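Local coordinates for effector protein Lem4 (lpg1101) (Legionella pneumophila subsp. pneumophila, PDB 6CGK) that dephosphorylates phosphotyrosine through a magnesium-dependent haloacid dehalogenase-type domain, the part present here, of a membrane-associated effector, at residues I68-Q79 against Y100-I110. The protein carries 1 engineered substitution. Residues are numbered along the deposited sequence; the frame is centred on the assembly and turned at random.
Sequences IKITENAKNFLQ and YIKALLEFENI
K75 lays its side chain across E108 and I110, just past the C-terminal end of helix 98-107, and every atom from CB to NZ has a neighbour there. With CG anti to the backbone N (chi1 170°), the chain is sent across I110: K75 CB and CG both touch I110 CD1, the latter at 3.9 Å. CD and CE then run beside the carboxylate of E108, and K75 CE comes to 3.1 Å from E108 O, just beyond the end of the helix. A bend at chi4 (-61°) turns the ammonium back to its own helix, where K75 NZ donates to Q79 OE1 at 3.1 Å from above the amide carbonyl plane, 46° out of it and not on a lone pair. K75 NZ thus stays 5.1 Å from E108 OE1, too far for a salt bridge. E108 OE2 is hydrogen-bonded to the hydroxyl of Y61, which also bonds I70 N, while a water donates to I70 O at 2.8 Å and, weakly, to E108 OE1.

Deeper in, I70 lays CD1 on the surface of helix 98-107, against L104 O and CB and 3.9 Å from L105 CD2, while its CB lies against E108 CG. L78 extends this apolar patch, with CB on I110 CG2 and CD1 on L105 CD2, crossing both side chains at about a right angle. At the far end a second water joins I68 O to Y100 OH, lying in the plane of the tyrosine ring at its edge. N109, with positive phi, ends helix 98-107 in a Schellman motif, I110 N bonding to L105 O. The contact joins helix 72-82 and the loop before it to the end of helix 98-107, beside the parallel sheet of the Rossmann-like haloacid dehalogenase fold; the side chain of Y100 lies about 4 Å from that of D25, a magnesium ligand.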
ATOM      1  N   ILE A  68      -6.206 -10.837  10.401  1.00 31.81           N
ATOM      2  CA  ILE A  68      -6.521 -10.413   9.039  1.00 31.35           C
ATOM      3  C   ILE A  68      -6.808  -8.927   8.934  1.00 35.58           C
ATOM      4  O   ILE A  68      -6.862  -8.400   7.817  1.00 30.04           O
ATOM      5  CB  ILE A  68      -7.713 -11.181   8.438  1.00 32.81           C
ATOM      6  CG1 ILE A  68      -9.025 -10.704   9.040  1.00 36.16           C
ATOM      7  CG2 ILE A  68      -7.513 -12.671   8.609  1.00 33.32           C
ATOM      8  CD1 ILE A  68     -10.174 -10.761   8.059  1.00 37.47           C
ATOM      9  N   LYS A  69      -6.994  -8.230  10.055  1.00 33.81           N
ATOM     10  CA  LYS A  69      -7.376  -6.823   9.963  1.00 29.50           C
ATOM     11  C   LYS A  69      -6.181  -5.910   9.677  1.00 31.14           C
ATOM     12  O   LYS A  69      -5.028  -6.229   9.963  1.00 34.04           O
ATOM     13  CB  LYS A  69      -8.048  -6.379  11.255  1.00 32.29           C
ATOM     14  CG  LYS A  69      -9.263  -7.244  11.626  1.00 30.29           C
ATOM     15  CD  LYS A  69      -9.871  -6.858  12.971  1.00 37.20           C
ATOM     16  CE  LYS A  69     -11.106  -7.709  13.298  1.00 37.86           C
ATOM     17  NZ  LYS A  69     -11.779  -7.168  14.532  1.00 44.20           N
ATOM     18  N   ILE A  70      -6.491  -4.737   9.123  1.00 27.45           N
ATOM     19  CA  ILE A  70      -5.524  -3.640   9.087  1.00 28.56           C
ATOM     20  C   ILE A  70      -5.081  -3.353  10.518  1.00 31.70           C
ATOM     21  O   ILE A  70      -5.904  -3.334  11.448  1.00 31.39           O
ATOM     22  CB  ILE A  70      -6.156  -2.413   8.414  1.00 29.16           C
ATOM     23  CG1 ILE A  70      -6.509  -2.763   6.968  1.00 27.32           C
ATOM     24  CG2 ILE A  70      -5.220  -1.225   8.465  1.00 26.58           C
ATOM     25  CD1 ILE A  70      -6.947  -1.629   6.114  1.00 26.66           C
ATOM     26  N   THR A  71      -3.772  -3.238  10.725  1.00 31.03           N
ATOM     27  CA  THR A  71      -3.342  -3.104  12.103  1.00 33.67           C
ATOM     28  C   THR A  71      -3.595  -1.680  12.550  1.00 38.71           C
ATOM     29  O   THR A  71      -3.691  -0.765  11.733  1.00 38.39           O
ATOM     30  CB  THR A  71      -1.862  -3.436  12.292  1.00 31.64           C
ATOM     31  OG1 THR A  71      -1.071  -2.391  11.728  1.00 33.50           O
ATOM     32  CG2 THR A  71      -1.512  -4.778  11.645  1.00 37.54           C
ATOM     33  N   GLU A  72      -3.698  -1.498  13.864  1.00 39.61           N
ATOM     34  CA  GLU A  72      -3.945  -0.162  14.394  1.00 41.82           C
ATOM     35  C   GLU A  72      -2.907   0.842  13.903  1.00 43.32           C
ATOM     36  O   GLU A  72      -3.251   1.941  13.452  1.00 44.16           O
ATOM     37  CB  GLU A  72      -3.957  -0.210  15.921  1.00 51.38           C
ATOM     38  CG  GLU A  72      -4.719   0.943  16.540  1.00 71.98           C
ATOM     39  CD  GLU A  72      -6.222   0.796  16.354  1.00 77.92           C
ATOM     40  OE1 GLU A  72      -6.854   1.719  15.789  1.00 76.33           O
ATOM     41  OE2 GLU A  72      -6.766  -0.258  16.760  1.00 75.46           O
ATOM     42  N   ASN A  73      -1.626   0.481  13.979  1.00 46.18           N
ATOM     43  CA  ASN A  73      -0.576   1.422  13.600  1.00 43.27           C
ATOM     44  C   ASN A  73      -0.530   1.661  12.096  1.00 40.01           C
ATOM     45  O   ASN A  73      -0.130   2.741  11.656  1.00 42.25           O
ATOM     46  CB  ASN A  73       0.773   0.918  14.106  1.00 52.78           C
ATOM     47  CG  ASN A  73       0.858   0.918  15.621  1.00 57.51           C
ATOM     48  OD1 ASN A  73       0.201   1.717  16.286  1.00 62.60           O
ATOM     49  ND2 ASN A  73       1.666   0.023  16.173  1.00 62.74           N
ATOM     50  N   ALA A  74      -0.910   0.677  11.286  1.00 35.85           N
ATOM     51  CA  ALA A  74      -0.919   0.899   9.842  1.00 37.65           C
ATOM     52  C   ALA A  74      -2.064   1.818   9.455  1.00 31.48           C
ATOM     53  O   ALA A  74      -1.930   2.653   8.559  1.00 36.54           O
ATOM     54  CB  ALA A  74      -1.034  -0.444   9.099  1.00 32.58           C
ATOM     55  N   LYS A  75      -3.207   1.660  10.117  1.00 32.31           N
ATOM     56  CA  LYS A  75      -4.330   2.555   9.906  1.00 33.86           C
ATOM     57  C   LYS A  75      -3.929   3.988  10.187  1.00 36.36           C
ATOM     58  O   LYS A  75      -4.155   4.885   9.368  1.00 35.37           O
ATOM     59  CB  LYS A  75      -5.483   2.143  10.819  1.00 39.28           C
ATOM     60  CG  LYS A  75      -6.621   3.116  10.884  1.00 39.96           C
ATOM     61  CD  LYS A  75      -7.609   2.634  11.955  1.00 45.63           C
ATOM     62  CE  LYS A  75      -8.995   3.259  11.842  1.00 60.87           C
ATOM     63  NZ  LYS A  75      -8.988   4.732  11.985  1.00 65.59           N
ATOM     64  N   ASN A  76      -3.339   4.225  11.359  1.00 38.05           N
ATOM     65  CA  ASN A  76      -2.926   5.583  11.713  1.00 45.54           C
ATOM     66  C   ASN A  76      -1.905   6.121  10.720  1.00 39.33           C
ATOM     67  O   ASN A  76      -1.969   7.291  10.323  1.00 41.06           O
ATOM     68  CB  ASN A  76      -2.355   5.605  13.123  1.00 46.12           C
ATOM     69  CG  ASN A  76      -3.408   5.401  14.174  1.00 55.96           C
ATOM     70  OD1 ASN A  76      -4.601   5.596  13.930  1.00 54.41           O
ATOM     71  ND2 ASN A  76      -2.975   5.011  15.359  1.00 67.89           N
ATOM     72  N   PHE A  77      -0.963   5.274  10.292  1.00 36.74           N
ATOM     73  CA  PHE A  77       0.025   5.690   9.297  1.00 39.60           C
ATOM     74  C   PHE A  77      -0.651   6.130   8.002  1.00 35.86           C
ATOM     75  O   PHE A  77      -0.358   7.205   7.469  1.00 35.77           O
ATOM     76  CB  PHE A  77       1.017   4.550   9.045  1.00 37.62           C
ATOM     77  CG  PHE A  77       2.048   4.843   7.984  1.00 33.15           C
ATOM     78  CD1 PHE A  77       3.219   5.515   8.305  1.00 37.24           C
ATOM     79  CD2 PHE A  77       1.857   4.437   6.679  1.00 32.60           C
ATOM     80  CE1 PHE A  77       4.176   5.791   7.341  1.00 34.51           C
ATOM     81  CE2 PHE A  77       2.813   4.698   5.698  1.00 34.94           C
ATOM     82  CZ  PHE A  77       3.980   5.382   6.031  1.00 36.34           C
ATOM     83  N   LEU A  78      -1.573   5.310   7.483  1.00 34.94           N
ATOM     84  CA  LEU A  78      -2.240   5.672   6.235  1.00 29.90           C
ATOM     85  C   LEU A  78      -3.027   6.961   6.389  1.00 34.91           C
ATOM     86  O   LEU A  78      -3.027   7.814   5.491  1.00 32.53           O
ATOM     87  CB  LEU A  78      -3.159   4.550   5.771  1.00 26.41           C
ATOM     88  CG  LEU A  78      -2.435   3.278   5.353  1.00 26.14           C
ATOM     89  CD1 LEU A  78      -3.377   2.040   5.315  1.00 25.65           C
ATOM     90  CD2 LEU A  78      -1.749   3.558   3.993  1.00 28.62           C
ATOM     91  N   GLN A  79      -3.710   7.119   7.522  1.00 36.25           N
ATOM     92  CA  GLN A  79      -4.472   8.334   7.733  1.00 36.57           C
ATOM     93  C   GLN A  79      -3.553   9.542   7.845  1.00 38.59           C
ATOM     94  O   GLN A  79      -3.873  10.613   7.319  1.00 40.99           O
ATOM     95  CB  GLN A  79      -5.340   8.181   8.974  1.00 36.67           C
ATOM     96  CG  GLN A  79      -6.476   7.211   8.764  1.00 38.38           C
ATOM     97  CD  GLN A  79      -7.414   7.137   9.936  1.00 44.28           C
ATOM     98  OE1 GLN A  79      -8.608   6.912   9.759  1.00 56.83           O
ATOM     99  NE2 GLN A  79      -6.883   7.286  11.145  1.00 45.48           N
ATOM    100  N   TYR A 100     -11.097  -6.319  -2.311  1.00 23.90           N
ATOM    101  CA  TYR A 100     -10.820  -6.684  -0.921  1.00 23.53           C
ATOM    102  C   TYR A 100     -10.020  -5.575  -0.250  1.00 23.31           C
ATOM    103  O   TYR A 100     -10.289  -5.200   0.902  1.00 23.51           O
ATOM    104  CB  TYR A 100     -10.060  -8.005  -0.876  1.00 23.33           C
ATOM    105  CG  TYR A 100      -9.749  -8.528   0.508  1.00 24.68           C
ATOM    106  CD1 TYR A 100     -10.759  -9.103   1.295  1.00 21.78           C
ATOM    107  CD2 TYR A 100      -8.447  -8.462   1.023  1.00 25.21           C
ATOM    108  CE1 TYR A 100     -10.472  -9.612   2.560  1.00 26.28           C
ATOM    109  CE2 TYR A 100      -8.146  -8.970   2.276  1.00 24.73           C
ATOM    110  CZ  TYR A 100      -9.173  -9.545   3.046  1.00 27.89           C
ATOM    111  OH  TYR A 100      -8.897 -10.078   4.290  1.00 30.71           O
ATOM    112  N   ILE A 101      -9.017  -5.058  -0.959  1.00 23.03           N
ATOM    113  CA  ILE A 101      -8.221  -3.955  -0.432  1.00 22.60           C
ATOM    114  C   ILE A 101      -9.104  -2.754  -0.150  1.00 23.88           C
ATOM    115  O   ILE A 101      -9.048  -2.184   0.942  1.00 23.33           O
ATOM    116  CB  ILE A 101      -7.066  -3.626  -1.388  1.00 20.64           C
ATOM    117  CG1 ILE A 101      -6.144  -4.840  -1.456  1.00 23.21           C
ATOM    118  CG2 ILE A 101      -6.384  -2.289  -0.933  1.00 23.05           C
ATOM    119  CD1 ILE A 101      -5.043  -4.758  -2.597  1.00 22.29           C
ATOM    120  N   LYS A 102      -9.937  -2.346  -1.120  1.00 23.25           N
ATOM    121  CA  LYS A 102     -10.825  -1.201  -0.880  1.00 19.88           C
ATOM    122  C   LYS A 102     -11.763  -1.458   0.284  1.00 22.40           C
ATOM    123  O   LYS A 102     -12.043  -0.552   1.079  1.00 25.33           O
ATOM    124  CB  LYS A 102     -11.651  -0.871  -2.131  1.00 21.45           C
ATOM    125  CG  LYS A 102     -10.807  -0.308  -3.290  1.00 24.61           C
ATOM    126  CD  LYS A 102     -11.687   0.038  -4.481  1.00 26.24           C
ATOM    127  CE  LYS A 102     -10.918   0.754  -5.579  1.00 34.81           C
ATOM    128  NZ  LYS A 102     -11.829   0.959  -6.741  1.00 39.76           N
ATOM    129  N   ALA A 103     -12.301  -2.684   0.379  1.00 21.93           N
ATOM    130  CA  ALA A 103     -13.214  -2.990   1.464  1.00 23.73           C
ATOM    131  C   ALA A 103     -12.545  -2.789   2.814  1.00 23.98           C
ATOM    132  O   ALA A 103     -13.127  -2.210   3.733  1.00 28.18           O
ATOM    133  CB  ALA A 103     -13.721  -4.447   1.321  1.00 24.05           C
ATOM    134  N   LEU A 104     -11.337  -3.327   2.986  1.00 23.34           N
ATOM    135  CA  LEU A 104     -10.704  -3.216   4.305  1.00 24.38           C
ATOM    136  C   LEU A 104     -10.380  -1.757   4.629  1.00 22.99           C
ATOM    137  O   LEU A 104     -10.594  -1.306   5.760  1.00 25.59           O
ATOM    138  CB  LEU A 104      -9.422  -4.060   4.365  1.00 24.65           C
ATOM    139  CG  LEU A 104      -9.747  -5.465   4.927  1.00 27.52           C
ATOM    140  CD1 LEU A 104     -10.790  -6.171   4.084  1.00 27.13           C
ATOM    141  CD2 LEU A 104      -8.485  -6.309   5.036  1.00 29.29           C
ATOM    142  N   LEU A 105      -9.858  -1.009   3.661  1.00 26.04           N
ATOM    143  CA  LEU A 105      -9.682   0.432   3.883  1.00 24.95           C
ATOM    144  C   LEU A 105     -10.996   1.089   4.311  1.00 28.34           C
ATOM    145  O   LEU A 105     -11.035   1.894   5.258  1.00 29.61           O
ATOM    146  CB  LEU A 105      -9.136   1.069   2.616  1.00 25.93           C
ATOM    147  CG  LEU A 105      -7.728   0.576   2.228  1.00 25.29           C
ATOM    148  CD1 LEU A 105      -7.340   1.032   0.803  1.00 24.09           C
ATOM    149  CD2 LEU A 105      -6.682   1.033   3.253  1.00 27.97           C
ATOM    150  N   GLU A 106     -12.087   0.789   3.605  1.00 26.65           N
ATOM    151  CA  GLU A 106     -13.381   1.376   3.962  1.00 26.85           C
ATOM    152  C   GLU A 106     -13.852   0.961   5.353  1.00 27.85           C
ATOM    153  O   GLU A 106     -14.412   1.775   6.095  1.00 28.31           O
ATOM    154  CB  GLU A 106     -14.423   1.019   2.904  1.00 30.39           C
ATOM    155  CG  GLU A 106     -14.164   1.781   1.607  1.00 26.77           C
ATOM    156  CD  GLU A 106     -14.744   1.127   0.381  1.00 29.69           C
ATOM    157  OE1 GLU A 106     -15.388   0.045   0.506  1.00 27.35           O
ATOM    158  OE2 GLU A 106     -14.529   1.697  -0.714  1.00 29.39           O
ATOM    159  N   PHE A 107     -13.689  -0.319   5.706  1.00 30.90           N
ATOM    160  CA  PHE A 107     -14.064  -0.791   7.030  1.00 31.90           C
ATOM    161  C   PHE A 107     -13.359  -0.017   8.125  1.00 28.62           C
ATOM    162  O   PHE A 107     -13.880   0.096   9.234  1.00 31.86           O
ATOM    163  CB  PHE A 107     -13.708  -2.283   7.202  1.00 34.45           C
ATOM    164  CG  PHE A 107     -14.432  -3.238   6.277  1.00 30.96           C
ATOM    165  CD1 PHE A 107     -15.661  -2.933   5.709  1.00 30.46           C
ATOM    166  CD2 PHE A 107     -13.845  -4.460   5.981  1.00 29.09           C
ATOM    167  CE1 PHE A 107     -16.315  -3.867   4.859  1.00 28.47           C
ATOM    168  CE2 PHE A 107     -14.496  -5.415   5.155  1.00 26.04           C
ATOM    169  CZ  PHE A 107     -15.712  -5.098   4.578  1.00 27.75           C
ATOM    170  N   GLU A 108     -12.134   0.445   7.859  1.00 28.86           N
ATOM    171  CA  GLU A 108     -11.352   1.188   8.831  1.00 32.68           C
ATOM    172  C   GLU A 108     -11.487   2.698   8.660  1.00 32.64           C
ATOM    173  O   GLU A 108     -10.774   3.456   9.332  1.00 36.87           O
ATOM    174  CB  GLU A 108      -9.880   0.777   8.714  1.00 36.37           C
ATOM    175  CG  GLU A 108      -9.668  -0.720   8.890  1.00 39.06           C
ATOM    176  CD  GLU A 108      -9.689  -1.134  10.334  1.00 45.98           C
ATOM    177  OE1 GLU A 108      -9.622  -0.221  11.175  1.00 44.82           O
ATOM    178  OE2 GLU A 108      -9.782  -2.353  10.645  1.00 34.89           O
ATOM    179  N   ASN A 109     -12.376   3.151   7.777  1.00 32.85           N
ATOM    180  CA  ASN A 109     -12.636   4.583   7.582  1.00 32.87           C
ATOM    181  C   ASN A 109     -11.366   5.308   7.136  1.00 33.88           C
ATOM    182  O   ASN A 109     -11.090   6.444   7.558  1.00 35.08           O
ATOM    183  CB  ASN A 109     -13.246   5.217   8.839  1.00 33.92           C
ATOM    184  CG  ASN A 109     -13.996   6.511   8.541  1.00 36.63           C
ATOM    185  OD1 ASN A 109     -14.453   6.746   7.418  1.00 41.34           O
ATOM    186  ND2 ASN A 109     -14.146   7.335   9.551  1.00 41.11           N
ATOM    187  N   ILE A 110     -10.605   4.642   6.276  1.00 31.55           N
ATOM    188  CA  ILE A 110      -9.427   5.223   5.629  1.00 31.81           C
ATOM    189  C   ILE A 110      -9.805   5.658   4.227  1.00 31.67           C
ATOM    190  O   ILE A 110     -10.285   4.858   3.421  1.00 33.96           O
ATOM    191  CB  ILE A 110      -8.272   4.218   5.576  1.00 30.79           C
ATOM    192  CG1 ILE A 110      -7.854   3.826   6.989  1.00 30.90           C
ATOM    193  CG2 ILE A 110      -7.073   4.834   4.796  1.00 33.19           C
ATOM    194  CD1 ILE A 110      -7.068   2.527   7.023  1.00 29.42           C
TER
HETATM  195  O   HOH W   1      -6.629  -9.535   5.406  1.00 30.18           O
HETATM  196  O   HOH W   2      -6.868  -0.852  12.384  1.00 46.91           O